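Local coordinates for protein cadherin-related family member 2 (Homo sapiens, PDB 5CZR) that forms, through its extracellular cadherin repeats, calcium-dependent heterophilic complexes with CDHR5 on adjacent microvilli and so controls microvillar packing at the apical surface of epithelial cells, at residues A[104-110]-A[125-130]; A[153-158]-A[177-183]. All blocks are in the same frame, centred on the assembly; numbering follows the deposited sequence.

Contact 1 (A[104-110]-A[125-130]); sequences VFQNTAF and FSVLAV
F105 lays its ring over A129, the methyl CB sitting 4.0 Å from the ring centroid and only 11° off the ring normal, a CH-pi contact. This is the start of the second cadherin repeat: the edge strand 104-105 pairs antiparallel with the strand 123-130, and the chain then leaves that sheet to join the opposite one of the sandwich at 111-115. V104 and V130 are the hydrogen-bonded pair, their N and O atoms exchanging two bonds; F105 and A129 follow as the non-hydrogen-bonded pair. With CG beside the backbone N (chi1 -81°), the F105 ring drops inward among Y142, A187 and V206, and at its rim CE1 meets V127 CG2 at 3.9 Å.

Beyond the strand, Q106 N still reaches L128 O, nearly in line with the carbonyl, before N107 takes over with its side chain. Its amide lies along the partner backbone: N107 OD1 accepts a nearly straight bond from L128 N, 3.1 Å away in the carbonyl plane, on a lone pair, while ND2 makes a weak bond to S126 O. Cutting N107 back to an alanine removes both amide atoms and would probably leave the N-H of L128 without its acceptor and let the turn at 107-110 drift from the strand. Further on, F125 brings the edge of its ring to A109 O, which lies in the ring plane 3.6 Å from CZ, and F110 approaches V127 CG1 with its own edge.

On the outer face Q106 bends at chi2 (-55°), its CG passing obliquely across L128 CD2 at 3.7 Å. That bend returns the amide to its own strand, where Q106 NE2 and V130 N grip V104 O from opposite faces of its carbonyl plane, each 2.9 Å away.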
loop_
_atom_site.group_PDB
_atom_site.type_symbol
_atom_site.label_atom_id
_atom_site.label_comp_id
_atom_site.label_asym_id
_atom_site.label_seq_id
_atom_site.Cartn_x
_atom_site.Cartn_y
_atom_site.Cartn_z
ATOM N N VAL A 104 -5.374 8.429 -0.081
ATOM C CA VAL A 104 -6.172 9.150 -1.072
ATOM C C VAL A 104 -7.349 9.815 -0.309
ATOM O O VAL A 104 -8.116 9.155 0.380
ATOM C CB VAL A 104 -6.713 8.167 -2.167
ATOM C CG1 VAL A 104 -7.690 8.849 -3.140
ATOM C CG2 VAL A 104 -5.569 7.511 -2.945
ATOM N N PHE A 105 -7.499 11.117 -0.483
ATOM C CA PHE A 105 -8.594 11.858 0.099
ATOM C C PHE A 105 -9.907 11.536 -0.608
ATOM O O PHE A 105 -9.951 11.466 -1.828
ATOM C CB PHE A 105 -8.313 13.367 0.073
ATOM C CG PHE A 105 -7.428 13.823 1.175
ATOM C CD1 PHE A 105 -7.948 14.047 2.428
ATOM C CD2 PHE A 105 -6.062 13.987 0.969
ATOM C CE1 PHE A 105 -7.135 14.411 3.483
ATOM C CE2 PHE A 105 -5.232 14.366 2.014
ATOM C CZ PHE A 105 -5.778 14.591 3.283
ATOM N N GLN A 106 -10.953 11.284 0.193
ATOM C CA GLN A 106 -12.245 10.848 -0.327
ATOM C C GLN A 106 -13.110 12.031 -0.762
ATOM O O GLN A 106 -13.732 11.992 -1.810
ATOM C CB GLN A 106 -12.996 10.004 0.715
ATOM C CG GLN A 106 -12.267 8.739 1.147
ATOM C CD GLN A 106 -11.884 7.819 -0.035
ATOM O OE1 GLN A 106 -12.714 7.055 -0.517
ATOM N NE2 GLN A 106 -10.623 7.879 -0.473
ATOM N N ASN A 107 -13.112 13.063 0.058
ATOM C CA ASN A 107 -13.922 14.274 -0.099
ATOM C C ASN A 107 -13.962 14.867 -1.515
ATOM O O ASN A 107 -12.929 14.943 -2.178
ATOM C CB ASN A 107 -13.349 15.343 0.849
ATOM C CG ASN A 107 -13.051 14.817 2.278
ATOM O OD1 ASN A 107 -12.092 14.036 2.524
ATOM N ND2 ASN A 107 -13.848 15.319 3.240
ATOM N N THR A 108 -15.139 15.299 -1.974
ATOM C CA THR A 108 -15.231 16.112 -3.205
ATOM C C THR A 108 -14.905 17.557 -2.829
ATOM O O THR A 108 -13.938 18.165 -3.328
ATOM C CB THR A 108 -16.656 16.044 -3.811
ATOM O OG1 THR A 108 -16.998 14.679 -3.953
ATOM C CG2 THR A 108 -16.816 16.728 -5.210
ATOM N N ALA A 109 -15.693 18.082 -1.896
ATOM C CA ALA A 109 -15.657 19.516 -1.577
ATOM C C ALA A 109 -14.650 19.846 -0.467
ATOM O O ALA A 109 -14.526 19.078 0.503
ATOM C CB ALA A 109 -17.046 19.995 -1.183
ATOM N N PHE A 110 -13.946 20.977 -0.622
ATOM C CA PHE A 110 -13.013 21.470 0.393
ATOM C C PHE A 110 -13.151 22.963 0.655
ATOM O O PHE A 110 -12.197 23.732 0.571
ATOM C CB PHE A 110 -11.588 21.190 -0.008
ATOM C CG PHE A 110 -11.277 19.751 -0.138
ATOM C CD1 PHE A 110 -11.158 18.953 0.992
ATOM C CD2 PHE A 110 -11.077 19.185 -1.408
ATOM C CE1 PHE A 110 -10.846 17.619 0.871
ATOM C CE2 PHE A 110 -10.759 17.845 -1.538
ATOM C CZ PHE A 110 -10.638 17.065 -0.398
ATOM N N PHE A 125 -14.292 21.388 10.174
ATOM C CA PHE A 125 -14.356 20.601 8.960
ATOM C C PHE A 125 -13.859 19.217 9.291
ATOM O O PHE A 125 -13.133 19.029 10.266
ATOM C CB PHE A 125 -13.464 21.229 7.843
ATOM C CG PHE A 125 -13.914 20.900 6.460
ATOM C CD1 PHE A 125 -15.041 21.497 5.931
ATOM C CD2 PHE A 125 -13.221 19.968 5.681
ATOM C CE1 PHE A 125 -15.459 21.210 4.637
ATOM C CE2 PHE A 125 -13.645 19.668 4.399
ATOM C CZ PHE A 125 -14.760 20.296 3.872
ATOM N N SER A 126 -14.149 18.288 8.403
ATOM C CA SER A 126 -13.705 16.941 8.540
ATOM C C SER A 126 -13.190 16.388 7.195
ATOM O O SER A 126 -13.847 16.525 6.186
ATOM C CB SER A 126 -14.902 16.123 9.030
ATOM O OG SER A 126 -14.573 14.778 8.891
ATOM N N VAL A 127 -12.005 15.789 7.205
ATOM C CA VAL A 127 -11.461 15.141 6.036
ATOM C C VAL A 127 -11.221 13.671 6.308
ATOM O O VAL A 127 -11.127 13.252 7.453
ATOM C CB VAL A 127 -10.144 15.793 5.535
ATOM C CG1 VAL A 127 -10.409 17.210 5.074
ATOM C CG2 VAL A 127 -9.049 15.716 6.586
ATOM N N LEU A 128 -11.145 12.905 5.232
ATOM C CA LEU A 128 -10.872 11.489 5.302
ATOM C C LEU A 128 -9.957 11.086 4.169
ATOM O O LEU A 128 -10.263 11.305 2.991
ATOM C CB LEU A 128 -12.173 10.724 5.191
ATOM C CG LEU A 128 -11.967 9.201 5.061
ATOM C CD1 LEU A 128 -11.404 8.621 6.358
ATOM C CD2 LEU A 128 -13.270 8.527 4.677
ATOM N N ALA A 129 -8.870 10.408 4.516
ATOM C CA ALA A 129 -8.027 9.764 3.508
ATOM C C ALA A 129 -7.888 8.286 3.801
ATOM O O ALA A 129 -7.749 7.892 4.931
ATOM C CB ALA A 129 -6.668 10.417 3.485
ATOM N N VAL A 130 -7.915 7.475 2.760
ATOM C CA VAL A 130 -7.805 6.032 2.880
ATOM C C VAL A 130 -6.597 5.474 2.108
ATOM O O VAL A 130 -6.281 5.918 1.003
ATOM C CB VAL A 130 -9.108 5.363 2.404
ATOM C CG1 VAL A 130 -9.007 3.844 2.532
ATOM C CG2 VAL A 130 -10.245 5.863 3.274
#

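Contact 2 (A[153-158]-A[177-183]); sequences DSEHLF and KSAFYQL
Y181 offers one face of its ring to the edge of F158, a T-shaped pair with centroids 5.5 Å apart and planes at 71°. The F158 atom that leads is CE2, 3.8 Å from Y181 CG and displaced toward the rim of the tyrosine ring. Further along the same phenylalanine, CD2 rests against L183 CD1 at 3.9 Å, the two side chains crossing at about a right angle. L157 works at the other end of the tyrosine: its CD2 methyl is modelled unusually close to CZ and OH, an approach whose exact closeness is doubtful, and S154 CB lies near CE1. Outside this apolar group, K177 stretches out beyond CG to put NZ 3.2 Å from D153 OD2, on the syn side of the carboxylate but tilted somewhat out of its plane; a longer, weak bond goes to D153 OD1. D153 is poorly ordered, so this salt bridge is probably loose, and the stronger partner of K177 NZ is S171 O. S154 OG is satisfied by P149 O. The aromatic and leucine cluster lies inside the second cadherin repeat's beta sandwich, where the turn leading into strand 158-160 of one sheet faces strand 180-189 of the other, with I144 and V147 of strand 140-148 and I210 and V212 of strand 206-213 packed alongside.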
loop_
_atom_site.group_PDB
_atom_site.type_symbol
_atom_site.label_atom_id
_atom_site.label_comp_id
_atom_site.label_asym_id
_atom_site.label_seq_id
_atom_site.Cartn_x
_atom_site.Cartn_y
_atom_site.Cartn_z
ATOM N N ASP A 153 0.271 34.206 14.734
ATOM C CA ASP A 153 -1.057 33.701 15.062
ATOM C C ASP A 153 -1.421 32.416 14.278
ATOM O O ASP A 153 -1.629 31.348 14.881
ATOM C CB ASP A 153 -2.114 34.811 14.836
ATOM C CG ASP A 153 -3.352 34.653 15.739
ATOM O OD1 ASP A 153 -4.246 33.816 15.436
ATOM O OD2 ASP A 153 -3.434 35.382 16.757
ATOM N N SER A 154 -1.474 32.529 12.951
ATOM C CA SER A 154 -2.202 31.582 12.092
ATOM C C SER A 154 -1.704 30.129 12.137
ATOM O O SER A 154 -2.487 29.215 11.958
ATOM C CB SER A 154 -2.234 32.074 10.638
ATOM O OG SER A 154 -1.075 31.670 9.934
ATOM N N GLU A 155 -0.414 29.932 12.373
ATOM C CA GLU A 155 0.162 28.582 12.518
ATOM C C GLU A 155 -0.466 27.730 13.652
ATOM O O GLU A 155 -0.454 26.513 13.592
ATOM C CB GLU A 155 1.717 28.628 12.647
ATOM C CG GLU A 155 2.327 29.881 13.312
ATOM C CD GLU A 155 3.785 29.725 13.776
ATOM O OE1 GLU A 155 4.301 28.576 13.833
ATOM O OE2 GLU A 155 4.426 30.758 14.114
ATOM N N HIS A 156 -1.001 28.391 14.672
ATOM C CA HIS A 156 -1.567 27.728 15.849
ATOM C C HIS A 156 -3.098 27.809 15.883
ATOM O O HIS A 156 -3.705 27.491 16.886
ATOM C CB HIS A 156 -0.985 28.374 17.135
ATOM C CG HIS A 156 0.512 28.317 17.215
ATOM N ND1 HIS A 156 1.225 27.148 17.013
ATOM C CD2 HIS A 156 1.432 29.283 17.461
ATOM C CE1 HIS A 156 2.517 27.397 17.139
ATOM N NE2 HIS A 156 2.670 28.683 17.410
ATOM N N LEU A 157 -3.701 28.273 14.802
ATOM C CA LEU A 157 -5.111 28.597 14.770
ATOM C C LEU A 157 -6.003 27.363 14.540
ATOM O O LEU A 157 -7.142 27.318 14.993
ATOM C CB LEU A 157 -5.376 29.619 13.681
ATOM C CG LEU A 157 -6.556 30.541 13.838
ATOM C CD1 LEU A 157 -6.615 31.145 15.244
ATOM C CD2 LEU A 157 -6.430 31.646 12.802
ATOM N N PHE A 158 -5.467 26.369 13.843
ATOM C CA PHE A 158 -6.198 25.164 13.540
ATOM C C PHE A 158 -5.358 23.966 13.914
ATOM O O PHE A 158 -4.143 24.036 13.915
ATOM C CB PHE A 158 -6.563 25.112 12.064
ATOM C CG PHE A 158 -7.411 26.261 11.616
ATOM C CD1 PHE A 158 -8.774 26.221 11.809
ATOM C CD2 PHE A 158 -6.842 27.375 11.039
ATOM C CE1 PHE A 158 -9.579 27.264 11.423
ATOM C CE2 PHE A 158 -7.629 28.423 10.597
ATOM C CZ PHE A 158 -9.004 28.381 10.824
ATOM N N LYS A 177 -7.722 39.894 12.170
ATOM C CA LYS A 177 -6.792 38.811 11.815
ATOM C C LYS A 177 -6.876 38.456 10.346
ATOM O O LYS A 177 -5.942 38.708 9.604
ATOM C CB LYS A 177 -7.053 37.574 12.665
ATOM C CG LYS A 177 -6.693 37.788 14.114
ATOM C CD LYS A 177 -6.722 36.486 14.889
ATOM C CE LYS A 177 -6.830 36.774 16.376
ATOM N NZ LYS A 177 -6.578 35.528 17.149
ATOM N N SER A 178 -7.984 37.860 9.918
ATOM C CA SER A 178 -8.156 37.524 8.506
ATOM C C SER A 178 -9.603 37.192 8.195
ATOM O O SER A 178 -10.313 36.576 9.007
ATOM C CB SER A 178 -7.273 36.335 8.120
ATOM O OG SER A 178 -7.294 36.135 6.735
ATOM N N ALA A 179 -10.023 37.591 6.999
ATOM C CA ALA A 179 -11.339 37.223 6.449
ATOM C C ALA A 179 -11.342 35.806 5.887
ATOM O O ALA A 179 -12.403 35.299 5.558
ATOM C CB ALA A 179 -11.740 38.201 5.344
ATOM N N PHE A 180 -10.175 35.172 5.778
ATOM C CA PHE A 180 -10.110 33.817 5.259
ATOM C C PHE A 180 -8.844 33.078 5.660
ATOM O O PHE A 180 -7.861 33.675 6.067
ATOM C CB PHE A 180 -10.176 33.830 3.737
ATOM C CG PHE A 180 -9.017 34.533 3.124
ATOM C CD1 PHE A 180 -7.805 33.872 2.921
ATOM C CD2 PHE A 180 -9.089 35.890 2.844
ATOM C CE1 PHE A 180 -6.700 34.540 2.412
ATOM C CE2 PHE A 180 -7.989 36.564 2.313
ATOM C CZ PHE A 180 -6.799 35.882 2.092
ATOM N N TYR A 181 -8.889 31.764 5.507
ATOM C CA TYR A 181 -7.701 30.946 5.608
ATOM C C TYR A 181 -7.727 29.888 4.530
ATOM O O TYR A 181 -8.775 29.338 4.228
ATOM C CB TYR A 181 -7.622 30.291 6.986
ATOM C CG TYR A 181 -7.525 31.325 8.090
ATOM C CD1 TYR A 181 -6.294 31.884 8.442
ATOM C CD2 TYR A 181 -8.674 31.772 8.757
ATOM C CE1 TYR A 181 -6.196 32.843 9.455
ATOM C CE2 TYR A 181 -8.593 32.729 9.745
ATOM C CZ TYR A 181 -7.345 33.265 10.093
ATOM O OH TYR A 181 -7.252 34.210 11.075
ATOM N N GLN A 182 -6.553 29.593 3.982
ATOM C CA GLN A 182 -6.373 28.381 3.194
ATOM C C GLN A 182 -5.437 27.428 3.906
ATOM O O GLN A 182 -4.321 27.808 4.252
ATOM C CB GLN A 182 -5.800 28.719 1.846
ATOM C CG GLN A 182 -6.051 27.620 0.841
ATOM C CD GLN A 182 -5.052 27.622 -0.292
ATOM O OE1 GLN A 182 -3.803 27.679 -0.113
ATOM N NE2 GLN A 182 -5.597 27.481 -1.483
ATOM N N LEU A 183 -5.920 26.222 4.163
ATOM C CA LEU A 183 -5.160 25.203 4.869
ATOM C C LEU A 183 -4.739 24.168 3.859
ATOM O O LEU A 183 -5.593 23.606 3.169
ATOM C CB LEU A 183 -5.985 24.480 5.954
ATOM C CG LEU A 183 -6.179 25.059 7.356
ATOM C CD1 LEU A 183 -6.586 26.493 7.222
ATOM C CD2 LEU A 183 -7.209 24.319 8.174
#

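Overall arrangement
Both contacts belong to the second cadherin repeat, with centres about 20 Å apart and nearest atoms about 7 Å apart, and they follow one another along the chain without touching. Contact 1 is mostly surface: it joins neighbouring strands at one edge of a sheet, so backbone hydrogen bonds and an asparagine amide do much of the work. Contact 2 is buried and spans the sandwich, joining the approach to strand 158-160, the opposite edge of that same sheet, to strand 180-189 of the other; aromatic and leucine side chains dominate, with a salt bridge at the outer, more exposed end. Strand 180-189 links them, because A187 and L185 also receive side chains from contact 1.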